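Local coordinates for protein guanine nucleotide exchange factor SRM1 (Saccharomyces cerevisiae, PDB 3OF7) that promotes the exchange of GDP for GTP on the Ran-type GTPases GSP1 and GSP2, binds chromatin and controls RNA metabolism and nuclear transport, at residues 198-207 and 218-228. Residues are numbered along the deposited sequence; the frame is centred on the assembly and turned at random.
Sequences VPTFSKYNIV and FLDEEGMVFAW
F201 turns one ring edge onto two aromatic faces: its CZ stands over the F218 ring, 3.8 Å from CG, and its CD1 over that of F226, 3.7 Å from CD2. In these edge-to-face pairs, planes 58° and 67° apart, phenylalanines supply C-H edge and faces with no polar atom to satisfy. The hydroxyl of S202, with OG anti to the backbone N (chi1 176°), donates to D220 OD2 at 2.7 Å and accepts from Y204 N, closing an ST turn. D220 OD1 takes M224 N at 3.0 Å from above the carboxylate plane, tying the loop to a type I turn where a side chain on G223 would jam against E222 O. Extended E221 accepts from N205 N through OE2 (2.8 Å), met, like D220 OD2, on the anti side, somewhat out of plane; E221 N returns a bond to N205 O. Over the Y204 ring lies E222 CB, 3.9 Å from the centroid, a CH-pi contact. With an alanine replacing Y204, E222 CB and CG would probably lose their flat support, and E221 CB a neighbour. In this RCC1-type beta-propeller the loop packs on strands 215-220 and 225-229, then strand 206-211 pairs antiparallel with 215-220 through V207 N to L219 O (2.8 Å); F218 and W228 also touch strands 159-164 and 169-177 of the preceding sheet.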
# COMPACT_ATOMS: atom_id res chain seq x y z
N VAL A 198 -6.89 4.72 19.71
CA VAL A 198 -6.20 3.51 20.14
C VAL A 198 -5.43 3.87 21.41
O VAL A 198 -4.67 4.84 21.41
CB VAL A 198 -5.24 2.97 19.05
CG1 VAL A 198 -4.53 1.70 19.52
CG2 VAL A 198 -6.01 2.70 17.76
N PRO A 199 -5.66 3.13 22.52
CA PRO A 199 -4.92 3.40 23.76
C PRO A 199 -3.42 3.39 23.54
O PRO A 199 -2.89 2.51 22.85
CB PRO A 199 -5.36 2.25 24.68
CG PRO A 199 -6.73 1.93 24.24
CD PRO A 199 -6.71 2.12 22.72
N THR A 200 -2.75 4.39 24.11
CA THR A 200 -1.31 4.56 23.96
C THR A 200 -0.55 3.26 24.21
O THR A 200 -0.82 2.55 25.18
CB THR A 200 -0.81 5.68 24.91
OG1 THR A 200 -1.62 6.84 24.72
CG2 THR A 200 0.64 6.03 24.65
N PHE A 201 0.37 2.93 23.32
CA PHE A 201 1.10 1.67 23.43
C PHE A 201 2.60 1.88 23.33
O PHE A 201 3.36 0.93 23.20
CB PHE A 201 0.60 0.64 22.40
CG PHE A 201 0.52 1.16 20.99
CD1 PHE A 201 1.61 1.09 20.14
CD2 PHE A 201 -0.67 1.72 20.51
CE1 PHE A 201 1.53 1.57 18.82
CE2 PHE A 201 -0.75 2.20 19.20
CZ PHE A 201 0.35 2.12 18.36
N SER A 202 3.01 3.14 23.42
CA SER A 202 4.43 3.48 23.48
C SER A 202 4.67 4.75 24.29
O SER A 202 3.78 5.59 24.42
CB SER A 202 5.00 3.64 22.07
OG SER A 202 6.36 4.05 22.12
N LYS A 203 5.89 4.88 24.80
CA LYS A 203 6.32 6.10 25.50
C LYS A 203 6.76 7.16 24.48
O LYS A 203 7.05 8.30 24.83
CB LYS A 203 7.47 5.78 26.45
CG LYS A 203 7.12 4.79 27.56
N TYR A 204 6.81 6.76 23.21
CA TYR A 204 7.22 7.64 22.12
C TYR A 204 6.07 7.85 21.15
O TYR A 204 5.13 7.05 21.09
CB TYR A 204 8.43 7.06 21.39
CG TYR A 204 9.66 6.99 22.25
CD1 TYR A 204 9.91 5.87 23.06
CD2 TYR A 204 10.57 8.04 22.28
CE1 TYR A 204 11.04 5.81 23.86
CE2 TYR A 204 11.71 7.99 23.08
CZ TYR A 204 11.93 6.87 23.87
OH TYR A 204 13.06 6.81 24.66
N ASN A 205 6.13 8.94 20.39
CA ASN A 205 5.13 9.22 19.37
C ASN A 205 5.24 8.21 18.22
O ASN A 205 6.35 7.81 17.85
CB ASN A 205 5.30 10.63 18.81
CG ASN A 205 4.67 11.71 19.69
OD1 ASN A 205 4.15 11.43 20.77
ND2 ASN A 205 4.72 12.94 19.23
N ILE A 206 4.10 7.82 17.68
CA ILE A 206 4.08 7.01 16.46
C ILE A 206 4.41 7.93 15.28
O ILE A 206 3.89 9.04 15.19
CB ILE A 206 2.71 6.32 16.27
CG1 ILE A 206 2.38 5.45 17.49
CG2 ILE A 206 2.69 5.51 14.95
CD1 ILE A 206 3.52 4.47 17.90
N VAL A 207 5.29 7.47 14.40
CA VAL A 207 5.78 8.28 13.28
C VAL A 207 5.40 7.74 11.89
O VAL A 207 5.39 8.49 10.90
CB VAL A 207 7.32 8.48 13.36
CG1 VAL A 207 7.71 9.16 14.68
CG2 VAL A 207 8.08 7.16 13.17
N PHE A 218 3.19 -0.37 13.18
CA PHE A 218 3.44 1.01 13.61
C PHE A 218 4.92 1.15 13.94
O PHE A 218 5.55 0.19 14.44
CB PHE A 218 2.64 1.39 14.87
CG PHE A 218 1.15 1.18 14.78
CD1 PHE A 218 0.31 2.23 14.39
CD2 PHE A 218 0.57 -0.04 15.11
CE1 PHE A 218 -1.08 2.06 14.32
CE2 PHE A 218 -0.81 -0.23 15.03
CZ PHE A 218 -1.64 0.82 14.63
N LEU A 219 5.48 2.32 13.67
CA LEU A 219 6.87 2.65 14.03
C LEU A 219 6.86 3.87 14.94
O LEU A 219 6.12 4.83 14.68
CB LEU A 219 7.69 2.95 12.77
CG LEU A 219 9.18 3.29 12.92
CD1 LEU A 219 9.98 2.14 13.57
CD2 LEU A 219 9.77 3.62 11.54
N ASP A 220 7.66 3.84 16.00
CA ASP A 220 7.72 5.01 16.89
C ASP A 220 9.04 5.77 16.79
O ASP A 220 9.95 5.35 16.07
CB ASP A 220 7.33 4.65 18.34
CG ASP A 220 8.41 3.91 19.09
OD1 ASP A 220 9.56 3.83 18.61
OD2 ASP A 220 8.10 3.39 20.19
N GLU A 221 9.13 6.88 17.52
CA GLU A 221 10.29 7.77 17.47
C GLU A 221 11.63 7.09 17.75
O GLU A 221 12.64 7.48 17.17
CB GLU A 221 10.13 8.93 18.45
CG GLU A 221 8.99 9.86 18.16
CD GLU A 221 8.88 10.95 19.21
OE1 GLU A 221 9.40 12.06 18.96
OE2 GLU A 221 8.30 10.69 20.28
N GLU A 222 11.64 6.10 18.65
CA GLU A 222 12.90 5.41 19.00
C GLU A 222 13.23 4.24 18.07
O GLU A 222 14.30 3.64 18.17
CB GLU A 222 12.92 4.98 20.48
CG GLU A 222 12.04 3.78 20.84
CD GLU A 222 12.42 3.14 22.18
OE1 GLU A 222 13.56 3.33 22.65
OE2 GLU A 222 11.56 2.45 22.78
N GLY A 223 12.31 3.92 17.15
CA GLY A 223 12.57 2.88 16.17
C GLY A 223 12.01 1.52 16.54
O GLY A 223 12.39 0.51 15.96
N MET A 224 11.10 1.49 17.52
CA MET A 224 10.42 0.26 17.90
C MET A 224 9.26 0.02 16.94
O MET A 224 8.55 0.96 16.55
CB MET A 224 9.92 0.34 19.35
CG MET A 224 9.39 -0.98 19.95
SD MET A 224 10.66 -2.20 20.36
CE MET A 224 11.27 -1.53 21.92
N VAL A 225 9.08 -1.24 16.53
CA VAL A 225 7.95 -1.64 15.67
C VAL A 225 6.89 -2.36 16.48
O VAL A 225 7.20 -3.21 17.32
CB VAL A 225 8.41 -2.55 14.51
CG1 VAL A 225 7.26 -2.82 13.52
CG2 VAL A 225 9.60 -1.95 13.78
N PHE A 226 5.63 -2.03 16.21
CA PHE A 226 4.49 -2.66 16.85
C PHE A 226 3.62 -3.27 15.78
O PHE A 226 3.52 -2.73 14.68
CB PHE A 226 3.68 -1.62 17.63
CG PHE A 226 4.49 -0.91 18.68
CD1 PHE A 226 5.30 0.16 18.33
CD2 PHE A 226 4.46 -1.34 20.00
CE1 PHE A 226 6.07 0.81 19.30
CE2 PHE A 226 5.22 -0.69 20.97
CZ PHE A 226 6.02 0.38 20.62
N ALA A 227 2.98 -4.38 16.12
CA ALA A 227 2.07 -5.03 15.17
C ALA A 227 0.73 -5.30 15.84
O ALA A 227 0.65 -5.48 17.06
CB ALA A 227 2.70 -6.31 14.64
N TRP A 228 -0.33 -5.29 15.03
CA TRP A 228 -1.70 -5.42 15.51
C TRP A 228 -2.56 -6.08 14.42
O TRP A 228 -2.55 -5.65 13.26
CB TRP A 228 -2.25 -4.03 15.86
CG TRP A 228 -3.68 -3.92 16.36
CD1 TRP A 228 -4.40 -4.85 17.07
CD2 TRP A 228 -4.52 -2.76 16.25
NE1 TRP A 228 -5.65 -4.34 17.37
CE2 TRP A 228 -5.75 -3.07 16.89
CE3 TRP A 228 -4.35 -1.50 15.66
CZ2 TRP A 228 -6.81 -2.15 16.94
CZ3 TRP A 228 -5.41 -0.59 15.72
CH2 TRP A 228 -6.62 -0.92 16.35